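Local coordinates for nuclear transport factor 2 family protein (PDB 3DM8) that is of unknown function but has the SnoaL-like fold of the NTF2 clan and has been proposed to be an isomerase, at residues Ala16-Arg20 with Ile63-Ile69; Ala26-Asp30 with Gly114-Asn118; Met43-Phe47 with Leu128-Ala132; Ala84-Tyr90 with Val103-Thr109. All blocks are in the same frame, centred on the assembly; numbering follows the deposited sequence.

Interaction 1. Residues Ala16-Arg20 with Ile63-Ile69; sequences ALNDR and IADSVRI
Asn18, near the end of its helix, reads the edge of the strand that begins at Val67. Its CB passes 4.2 Å from Arg68 NH1, and its amide carbon lies above the centre of one face of the Arg68 guanidinium. At the tip the amide divides its work between the N-H and the carbonyl of one residue: ND2 donates to Ile69 O at 2.8 Å, nearly straight (167°) and within both the amide and the carbonyl planes, while OD1 accepts a weak bond from Ile69 N at 3.3 Å. This two-sided grip fixes which way round the amide lies. Arg68 returns a weak bond from NH2 to Asn18 O. Beside it, Leu17 pushes CD1 against Ile69 CD1 (3.6 Å) and CD2 against Ile63 and Ala64. Arg20, its chain folded at chi2 and chi3, lays one guanidinium face on Ala64 CB and bonds Asp65 OD1 with both NH1 (2.6 Å) and NH2 (2.8 Å), the guanidinium and carboxylate planes 76° apart; Asp65 OD2 pairs with Arg61. The end of helix 5-19 is thus pinned against helix 53-66 and the start of strand 67-79, where Ile69 also packs on Tyr90 of strand 83-94.

Interaction 2. Residues Ala26-Asp30 with Gly114-Asn118; sequences ATIID and GRLTN
Asp30 and Arg115 are brought together by two torsions: the carboxylate of Asp30 stands opposite its own backbone N (chi1 -170°), and the Arg115 chain, straight through chi2, turns at chi3 (-77°) to present NE. The resulting salt bridge meets the guanidinium at its edge and in its plane, with Arg115 NE donating a straight but weak bond to Asp30 OD1 at 3.3 Å. A water reinforces it, giving a hydrogen to Asp30 OD1 at 2.6 Å and accepting weakly from Arg115 NE, so that one carboxylate oxygen serves both partners. The other oxygen, OD2, accepts from the backbone N-H of Asn32, a second hold that should limit rotation of the carboxylate.

The backbones here form a parallel beta bridge between Ile29 and Leu116, just where the helix 23-28 gives way to a short strand. Leu116 N donates to Ile28 O at 2.8 Å, and Asp30 N donates to Leu116 O at 2.9 Å. Ile29 and Leu116 point the same way and lie side by side, CD1 of the first 3.6 Å from CD2 of the second; Phe9 of helix 5-19 packs on both.

Next along the strand, Thr117 CG2 rests 3.8 Å from Asp30 CB. Thr117 and Asn118 of strand 115-123 both face Gln110 of the neighbouring strand 100-112, a classic beta bulge. On the helical side, Ile28 CG1 touches Gly114 O, a carbonyl that also accepts from Arg8, and Gly114 itself turns the chain with positive phi.

Interaction 3. Residues Met43-Phe47 with Leu128-Ala132; sequences MFPFF and LVEQA
Leu128 points its CD2 at the rings of Phe44 and Phe47, which come to meet it from the turn. This CD2 lies 3.7 Å from Phe44 CE1, an approach oblique to that ring, and Leu128 CG is equally close to Phe44 CZ. The same CD2 meets Phe47 at the edge, near the ring plane, 4.0 Å from CE2. One methyl therefore serves both rings: chi1 of 169° sends CG out toward the turn, and chi2 of 53° sets CD2. With Leu128 cut back to an alanine, both rings lose the CD2 contact, and Phe44, left chiefly with Val129 on this helix, is likely to be freer to shift. Val129 adds CG2 at the edge of Phe44, 4.2 Å from CE1, and also 4.0 Å from Met43 SD.

These are contacts of a turn with a helix: Phe44 to Phe47 form a type I beta turn, closed by Phe47 N bonding to Phe44 O at 2.9 Å, in the loop between strands 33-38 and 48-51, while the C-terminal helix 125-133 supplies the other wall.

The rings are positioned from within the turn. Met43 CG sits over the centre of one face of Phe44, 3.8 Å above the plane, and Phe44 CB covers part of one face of Phe47. Arg50 holds the turn through Phe47 O. On the helix, Gln131 bonds Ser102 O through NE2, and Leu128 leans on Ile101 and Val103 of strand 100-112. Val129 also packs on Phe126 of the second subunit, bringing this corner up to the dimer interface.

Interaction 4. Residues Ala84-Tyr90 with Val103-Thr109; sequences AASMVRY and VRMALFT
The beta hairpin of strands 83-94 and 100-112 brings Tyr90 alongside Val103 and Met105, and Ala84 alongside Thr109, in unbroken antiparallel register. Four hydrogen-bonded pairs, Ala84-Thr109, Ser86-Leu107, Val88-Met105 and Tyr90-Val103, are each closed by two backbone bonds; Leu107 N to Ser86 O, at 2.7 Å, is the shortest. Between them lie the non-hydrogen-bonded pairs, where CA-H groups approach carbonyls, as Ala85 CA does Leu107 O at 3.1 Å.

The two faces of the strands differ. Toward helix 5-19, the methyl of Met105 lies over the Tyr90 ring, CE 3.5 Å from the centroid and 9° off the normal, a CH-pi contact. The bend at chi3 (-69°) swings CE over the ring; SD, set by the torsions before it, lies above the same face 4.7 Å from the Tyr90 centroid, a Met-aromatic contact. Leu13 and Ile69 pack on the ring from elsewhere. Were Tyr90 a leucine, the Met105 methyl would probably lose its aromatic platform and a gap open beside Leu13 and Ile69.

This curved sheet, backed by helices, is the pattern of the NTF2 clan, and its other face joins the two subunits. Ala106 packs on Ala106 of the second subunit, Phe108 on Ser86 of it, and Arg104 makes a cation-pi contact with its Tyr38. Within the chain, Ala85 CB sits 3.7 Å from Phe108 CD2. Arg89 NE and Arg104 NH2, 4.3 Å apart, gather round Glu75, whose carboxylate forms a salt bridge with Arg104 and a long, weak ion pair with Arg89.

How the interactions relate
Three of the four contacts converge on one curved sheet, and interaction 4 joins two of its inner strands. Interaction 1 reaches it through Ile69 CD1, 3.6 Å from Tyr90 CE1; interaction 2 through Leu116 CD1, 3.7 Å from Thr109 CB. Interaction 3 touches it more lightly, where Leu128 CD1 lies 4.1 Å from Val103 CG2, and meets interaction 1 where Phe46 CD2 rests 3.6 Å from Ile63 CG1. Interactions 2 and 3 stand at opposite sides of the chain's centre, their own centres about 25 Å apart. A bound dodecyl nona ethylene glycol ether lies about 10 Å from the Asp30 side chain, not in contact with it. As in NTF2-clan relatives, a pocket probably lies between sheet and helices.

Interaction 1. Residues Ala16-Arg20 with Ile63-Ile69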
# COMPACT_ATOMS: atom_id res chain seq x y z
N ALA A 16 10.48 -20.25 0.33
CA ALA A 16 11.43 -19.84 1.35
C ALA A 16 10.67 -19.72 2.66
O ALA A 16 11.09 -20.26 3.69
CB ALA A 16 12.14 -18.54 1.00
N LEU A 17 9.51 -19.07 2.62
CA LEU A 17 8.81 -18.78 3.87
C LEU A 17 8.17 -20.01 4.46
O LEU A 17 8.11 -20.19 5.69
CB LEU A 17 7.75 -17.69 3.68
CG LEU A 17 8.28 -16.34 3.25
CD1 LEU A 17 7.13 -15.30 3.32
CD2 LEU A 17 9.53 -15.85 3.98
N ASN A 18 7.66 -20.87 3.58
CA ASN A 18 6.87 -21.99 4.08
C ASN A 18 7.69 -23.24 4.24
O ASN A 18 7.56 -23.98 5.24
CB ASN A 18 5.60 -22.21 3.26
CG ASN A 18 4.41 -21.48 3.88
OD1 ASN A 18 4.60 -20.43 4.50
ND2 ASN A 18 3.22 -22.05 3.76
N ASP A 19 8.59 -23.46 3.30
CA ASP A 19 9.35 -24.74 3.30
C ASP A 19 10.81 -24.58 3.70
O ASP A 19 11.56 -25.56 3.74
CB ASP A 19 9.29 -25.42 1.92
CG ASP A 19 7.89 -25.82 1.54
OD1 ASP A 19 7.36 -25.34 0.52
OD2 ASP A 19 7.29 -26.61 2.28
N ARG A 20 11.19 -23.35 4.00
CA ARG A 20 12.57 -22.99 4.31
C ARG A 20 13.56 -23.44 3.24
O ARG A 20 14.69 -23.83 3.54
CB ARG A 20 13.02 -23.54 5.66
CG ARG A 20 11.98 -23.46 6.67
CD ARG A 20 11.52 -22.04 6.92
NE ARG A 20 12.59 -21.10 7.24
CZ ARG A 20 12.95 -20.75 8.48
NH1 ARG A 20 13.89 -19.83 8.66
NH2 ARG A 20 12.39 -21.31 9.53
N ILE A 63 11.42 -13.56 8.67
CA ILE A 63 9.98 -13.69 8.42
C ILE A 63 9.59 -15.18 8.41
O ILE A 63 8.60 -15.56 9.00
CB ILE A 63 9.52 -13.03 7.06
CG1 ILE A 63 9.71 -11.53 7.15
CG2 ILE A 63 8.07 -13.38 6.79
CD1 ILE A 63 9.59 -10.78 5.79
N ALA A 64 10.39 -16.01 7.74
CA ALA A 64 10.09 -17.45 7.65
C ALA A 64 10.01 -18.09 9.03
O ALA A 64 9.23 -19.00 9.29
CB ALA A 64 11.14 -18.18 6.82
N ASP A 65 10.92 -17.64 9.88
CA ASP A 65 11.00 -18.10 11.28
C ASP A 65 9.76 -17.74 12.07
O ASP A 65 9.34 -18.49 12.94
CB ASP A 65 12.17 -17.46 12.01
CG ASP A 65 13.45 -18.18 11.81
OD1 ASP A 65 13.47 -19.25 11.16
OD2 ASP A 65 14.47 -17.70 12.34
N SER A 66 9.17 -16.59 11.72
CA SER A 66 8.13 -15.94 12.53
C SER A 66 6.69 -16.35 12.18
O SER A 66 5.79 -16.23 13.02
CB SER A 66 8.20 -14.43 12.39
OG SER A 66 9.41 -13.93 12.92
N VAL A 67 6.49 -16.73 10.93
CA VAL A 67 5.15 -16.98 10.40
C VAL A 67 5.08 -18.18 9.47
O VAL A 67 6.05 -18.61 8.87
CB VAL A 67 4.58 -15.75 9.63
CG1 VAL A 67 4.51 -14.50 10.52
CG2 VAL A 67 5.37 -15.48 8.38
N ARG A 68 3.87 -18.72 9.39
CA ARG A 68 3.47 -19.62 8.33
C ARG A 68 2.19 -19.12 7.69
O ARG A 68 1.19 -18.89 8.36
CB ARG A 68 3.28 -21.03 8.87
CG ARG A 68 2.60 -21.97 7.92
CD ARG A 68 2.86 -23.44 8.27
NE ARG A 68 2.92 -24.21 7.02
CZ ARG A 68 4.02 -24.76 6.52
NH1 ARG A 68 3.96 -25.42 5.37
NH2 ARG A 68 5.17 -24.67 7.17
N ILE A 69 2.25 -19.00 6.37
CA ILE A 69 1.14 -18.53 5.56
C ILE A 69 0.33 -19.70 5.10
O ILE A 69 0.87 -20.70 4.57
CB ILE A 69 1.65 -17.76 4.31
CG1 ILE A 69 2.50 -16.58 4.75
CG2 ILE A 69 0.47 -17.31 3.47
CD1 ILE A 69 3.80 -16.42 3.94

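Interaction 2. Residues Ala26-Asp30 with Gly114-Asn118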
# COMPACT_ATOMS: atom_id res chain seq x y z
N ALA A 26 17.04 -16.90 -3.69
CA ALA A 26 18.38 -16.33 -3.81
C ALA A 26 18.75 -16.07 -5.26
O ALA A 26 19.48 -15.09 -5.57
CB ALA A 26 19.42 -17.24 -3.12
N THR A 27 18.23 -16.90 -6.17
CA THR A 27 18.53 -16.74 -7.59
C THR A 27 17.90 -15.47 -8.13
O THR A 27 18.46 -14.76 -8.97
CB THR A 27 18.05 -17.96 -8.39
OG1 THR A 27 18.83 -19.07 -7.96
CG2 THR A 27 18.24 -17.78 -9.85
N ILE A 28 16.71 -15.21 -7.64
CA ILE A 28 15.84 -14.16 -8.18
C ILE A 28 16.09 -12.80 -7.60
O ILE A 28 15.82 -11.82 -8.25
CB ILE A 28 14.34 -14.53 -8.08
CG1 ILE A 28 13.50 -13.69 -9.07
CG2 ILE A 28 13.79 -14.34 -6.71
CD1 ILE A 28 12.06 -14.33 -9.36
N ILE A 29 16.66 -12.75 -6.42
CA ILE A 29 16.96 -11.45 -5.78
C ILE A 29 18.27 -10.87 -6.36
O ILE A 29 19.31 -11.56 -6.38
CB ILE A 29 17.10 -11.61 -4.26
CG1 ILE A 29 15.76 -12.01 -3.61
CG2 ILE A 29 17.54 -10.28 -3.61
CD1 ILE A 29 14.62 -11.16 -4.04
N ASP A 30 18.24 -9.64 -6.90
CA ASP A 30 19.45 -9.03 -7.48
C ASP A 30 20.46 -8.77 -6.39
O ASP A 30 20.10 -8.42 -5.28
CB ASP A 30 19.14 -7.68 -8.12
CG ASP A 30 20.30 -7.12 -8.93
OD1 ASP A 30 20.50 -7.55 -10.10
OD2 ASP A 30 20.97 -6.19 -8.44
N GLY A 114 15.37 -10.43 -15.13
CA GLY A 114 14.59 -11.49 -14.50
C GLY A 114 14.86 -11.55 -13.02
O GLY A 114 14.46 -12.49 -12.32
N ARG A 115 15.56 -10.54 -12.54
CA ARG A 115 15.86 -10.47 -11.11
C ARG A 115 15.14 -9.28 -10.50
O ARG A 115 15.02 -8.23 -11.12
CB ARG A 115 17.36 -10.33 -10.88
CG ARG A 115 18.17 -11.54 -11.34
CD ARG A 115 19.61 -11.44 -10.84
NE ARG A 115 20.28 -10.48 -11.69
CZ ARG A 115 20.76 -10.80 -12.88
NH1 ARG A 115 20.65 -12.05 -13.32
NH2 ARG A 115 21.32 -9.88 -13.65
N LEU A 116 14.73 -9.45 -9.26
CA LEU A 116 14.09 -8.38 -8.46
C LEU A 116 15.15 -7.37 -8.03
O LEU A 116 16.06 -7.70 -7.28
CB LEU A 116 13.39 -8.95 -7.23
CG LEU A 116 12.62 -7.97 -6.34
CD1 LEU A 116 11.39 -7.46 -7.16
CD2 LEU A 116 12.23 -8.61 -5.05
N THR A 117 14.99 -6.14 -8.48
CA THR A 117 15.95 -5.05 -8.25
C THR A 117 15.45 -3.97 -7.31
O THR A 117 16.21 -3.25 -6.69
CB THR A 117 16.40 -4.40 -9.57
OG1 THR A 117 15.26 -3.90 -10.28
CG2 THR A 117 17.21 -5.40 -10.40
N ASN A 118 14.15 -3.89 -7.19
CA ASN A 118 13.51 -2.90 -6.32
C ASN A 118 12.18 -3.45 -5.79
O ASN A 118 11.34 -3.95 -6.55
CB ASN A 118 13.32 -1.57 -7.07
CG ASN A 118 13.05 -0.39 -6.13
OD1 ASN A 118 12.01 -0.34 -5.47
ND2 ASN A 118 14.01 0.50 -6.01
O HOH W 1 19.55 -7.57 -12.53

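Interaction 3. Residues Met43-Phe47 with Leu128-Ala132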
# COMPACT_ATOMS: atom_id res chain seq x y z
N MET A 43 8.71 -3.59 16.81
CA MET A 43 7.96 -4.83 16.93
C MET A 43 8.46 -5.89 15.97
O MET A 43 8.56 -7.07 16.33
CB MET A 43 6.50 -4.63 16.66
CG MET A 43 5.76 -5.84 17.12
SD MET A 43 4.05 -5.54 17.35
CE MET A 43 3.38 -7.21 17.35
N PHE A 44 8.72 -5.47 14.74
CA PHE A 44 9.14 -6.38 13.65
C PHE A 44 10.51 -5.98 13.09
O PHE A 44 10.60 -5.18 12.17
CB PHE A 44 8.11 -6.40 12.54
CG PHE A 44 6.71 -6.62 13.01
CD1 PHE A 44 5.82 -5.57 13.08
CD2 PHE A 44 6.27 -7.87 13.34
CE1 PHE A 44 4.50 -5.78 13.51
CE2 PHE A 44 4.97 -8.08 13.80
CZ PHE A 44 4.10 -7.06 13.86
N PRO A 45 11.60 -6.55 13.64
CA PRO A 45 12.91 -6.01 13.32
C PRO A 45 13.30 -6.23 11.86
O PRO A 45 14.23 -5.59 11.35
CB PRO A 45 13.87 -6.80 14.22
CG PRO A 45 13.04 -7.48 15.20
CD PRO A 45 11.64 -7.50 14.76
N PHE A 46 12.56 -7.12 11.23
CA PHE A 46 12.77 -7.45 9.84
C PHE A 46 12.17 -6.44 8.85
O PHE A 46 12.43 -6.50 7.64
CB PHE A 46 12.34 -8.88 9.54
CG PHE A 46 10.97 -9.21 10.01
CD1 PHE A 46 10.78 -10.01 11.13
CD2 PHE A 46 9.87 -8.73 9.36
CE1 PHE A 46 9.52 -10.31 11.58
CE2 PHE A 46 8.59 -9.08 9.78
CZ PHE A 46 8.44 -9.87 10.91
N PHE A 47 11.46 -5.46 9.39
CA PHE A 47 10.99 -4.33 8.58
C PHE A 47 12.10 -3.31 8.32
O PHE A 47 13.22 -3.37 8.87
CB PHE A 47 9.74 -3.68 9.17
CG PHE A 47 8.47 -4.53 9.03
CD1 PHE A 47 8.39 -5.56 8.14
CD2 PHE A 47 7.37 -4.26 9.83
CE1 PHE A 47 7.23 -6.33 8.05
CE2 PHE A 47 6.21 -5.02 9.72
CZ PHE A 47 6.15 -6.03 8.82
N LEU A 128 -2.15 -4.75 11.84
CA LEU A 128 -1.18 -5.86 12.08
C LEU A 128 -0.79 -5.86 13.55
O LEU A 128 -0.81 -6.90 14.23
CB LEU A 128 0.09 -5.74 11.21
CG LEU A 128 1.31 -6.62 11.47
CD1 LEU A 128 1.00 -8.14 11.52
CD2 LEU A 128 2.49 -6.35 10.46
N VAL A 129 -0.44 -4.69 14.07
CA VAL A 129 0.07 -4.57 15.46
C VAL A 129 -1.05 -4.96 16.41
O VAL A 129 -0.83 -5.66 17.40
CB VAL A 129 0.65 -3.15 15.83
CG1 VAL A 129 0.72 -2.98 17.37
CG2 VAL A 129 2.01 -2.89 15.18
N GLU A 130 -2.26 -4.50 16.11
CA GLU A 130 -3.39 -4.82 16.98
C GLU A 130 -3.64 -6.31 17.06
O GLU A 130 -3.89 -6.88 18.16
CB GLU A 130 -4.66 -4.13 16.53
CG GLU A 130 -4.65 -2.66 16.86
CD GLU A 130 -5.95 -2.15 17.46
OE1 GLU A 130 -7.04 -2.58 17.02
OE2 GLU A 130 -5.87 -1.28 18.37
N GLN A 131 -3.58 -6.94 15.91
CA GLN A 131 -3.82 -8.40 15.85
C GLN A 131 -2.73 -9.16 16.57
O GLN A 131 -3.02 -10.15 17.28
CB GLN A 131 -3.88 -8.88 14.40
CG GLN A 131 -5.11 -8.53 13.65
CD GLN A 131 -5.00 -9.07 12.24
OE1 GLN A 131 -5.20 -10.28 12.00
NE2 GLN A 131 -4.65 -8.21 11.30
N ALA A 132 -1.50 -8.69 16.44
CA ALA A 132 -0.35 -9.38 17.07
C ALA A 132 -0.39 -9.26 18.61
O ALA A 132 -0.03 -10.21 19.34
CB ALA A 132 0.99 -8.84 16.51

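Interaction 4. Residues Ala84-Tyr90 with Val103-Thr109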
# COMPACT_ATOMS: atom_id res chain seq x y z
N ALA A 84 5.76 -4.36 -11.58
CA ALA A 84 4.41 -4.74 -11.19
C ALA A 84 4.01 -4.03 -9.92
O ALA A 84 4.87 -3.66 -9.11
CB ALA A 84 4.30 -6.26 -11.02
N ALA A 85 2.70 -3.87 -9.76
CA ALA A 85 2.11 -3.44 -8.46
C ALA A 85 0.98 -4.36 -8.11
O ALA A 85 0.21 -4.82 -8.97
CB ALA A 85 1.63 -1.98 -8.54
N SER A 86 0.89 -4.71 -6.84
CA SER A 86 -0.24 -5.49 -6.43
C SER A 86 -0.61 -5.38 -5.00
O SER A 86 0.17 -4.94 -4.16
CB SER A 86 -0.03 -6.93 -6.81
OG SER A 86 1.08 -7.49 -6.10
N MET A 87 -1.85 -5.72 -4.79
CA MET A 87 -2.46 -5.73 -3.48
C MET A 87 -2.84 -7.15 -3.13
O MET A 87 -3.60 -7.77 -3.85
CB MET A 87 -3.71 -4.92 -3.49
CG MET A 87 -4.29 -5.04 -2.15
SD MET A 87 -3.97 -3.43 -1.42
CE MET A 87 -5.56 -2.90 -1.84
N VAL A 88 -2.32 -7.64 -2.01
CA VAL A 88 -2.58 -9.01 -1.59
C VAL A 88 -2.76 -9.10 -0.10
O VAL A 88 -2.20 -8.32 0.66
CB VAL A 88 -1.44 -9.95 -2.04
CG1 VAL A 88 -1.02 -9.65 -3.48
CG2 VAL A 88 -0.23 -9.90 -1.10
N ARG A 89 -3.58 -10.06 0.28
CA ARG A 89 -3.84 -10.39 1.69
C ARG A 89 -3.29 -11.78 2.00
O ARG A 89 -3.47 -12.73 1.27
CB ARG A 89 -5.31 -10.35 1.99
CG ARG A 89 -5.62 -9.60 3.25
CD ARG A 89 -6.88 -10.03 3.87
NE ARG A 89 -7.78 -10.66 2.91
CZ ARG A 89 -8.49 -11.73 3.23
NH1 ARG A 89 -8.36 -12.24 4.45
NH2 ARG A 89 -9.31 -12.28 2.35
N TYR A 90 -2.52 -11.82 3.06
CA TYR A 90 -1.92 -13.06 3.58
C TYR A 90 -2.70 -13.43 4.83
O TYR A 90 -2.86 -12.61 5.74
CB TYR A 90 -0.49 -12.84 4.05
CG TYR A 90 0.67 -12.97 3.08
CD1 TYR A 90 1.99 -13.01 3.58
CD2 TYR A 90 0.49 -13.02 1.73
CE1 TYR A 90 3.09 -13.12 2.72
CE2 TYR A 90 1.58 -13.13 0.85
CZ TYR A 90 2.87 -13.17 1.35
OH TYR A 90 3.94 -13.29 0.50
N VAL A 103 -2.85 -10.05 7.02
CA VAL A 103 -2.03 -8.90 6.64
C VAL A 103 -2.40 -8.45 5.24
O VAL A 103 -2.35 -9.25 4.32
CB VAL A 103 -0.54 -9.27 6.66
CG1 VAL A 103 0.32 -8.06 6.38
CG2 VAL A 103 -0.16 -9.88 8.02
N ARG A 104 -2.79 -7.18 5.09
CA ARG A 104 -3.06 -6.65 3.79
C ARG A 104 -1.91 -5.75 3.34
O ARG A 104 -1.49 -4.84 4.07
CB ARG A 104 -4.34 -5.82 3.79
CG ARG A 104 -4.62 -5.36 2.44
CD ARG A 104 -5.89 -4.57 2.36
NE ARG A 104 -7.01 -5.44 1.96
CZ ARG A 104 -7.98 -5.83 2.77
NH1 ARG A 104 -7.97 -5.54 4.07
NH2 ARG A 104 -8.93 -6.60 2.29
N MET A 105 -1.37 -6.04 2.17
CA MET A 105 -0.14 -5.39 1.72
C MET A 105 -0.30 -4.88 0.29
O MET A 105 -1.04 -5.45 -0.49
CB MET A 105 1.05 -6.35 1.77
CG MET A 105 1.24 -7.10 3.06
SD MET A 105 2.42 -8.50 2.84
CE MET A 105 1.47 -9.60 1.81
N ALA A 106 0.42 -3.80 -0.01
CA ALA A 106 0.57 -3.27 -1.36
C ALA A 106 2.05 -3.29 -1.70
O ALA A 106 2.88 -2.77 -0.95
CB ALA A 106 0.03 -1.85 -1.43
N LEU A 107 2.35 -3.94 -2.82
CA LEU A 107 3.71 -4.28 -3.25
C LEU A 107 4.00 -3.64 -4.62
O LEU A 107 3.22 -3.78 -5.55
CB LEU A 107 3.77 -5.83 -3.36
CG LEU A 107 5.03 -6.48 -3.86
CD1 LEU A 107 6.06 -6.33 -2.74
CD2 LEU A 107 4.74 -7.95 -4.17
N PHE A 108 5.10 -2.90 -4.72
CA PHE A 108 5.61 -2.39 -5.96
C PHE A 108 6.96 -2.95 -6.23
O PHE A 108 7.86 -2.84 -5.38
CB PHE A 108 5.70 -0.85 -5.94
CG PHE A 108 4.36 -0.16 -5.76
CD1 PHE A 108 3.71 -0.18 -4.53
CD2 PHE A 108 3.78 0.48 -6.81
CE1 PHE A 108 2.48 0.44 -4.39
CE2 PHE A 108 2.53 1.09 -6.67
CZ PHE A 108 1.91 1.06 -5.43
N THR A 109 7.11 -3.58 -7.40
CA THR A 109 8.34 -4.27 -7.74
C THR A 109 8.89 -3.86 -9.11
O THR A 109 8.15 -3.52 -10.02
CB THR A 109 8.11 -5.82 -7.79
OG1 THR A 109 6.99 -6.08 -8.59
CG2 THR A 109 7.78 -6.37 -6.43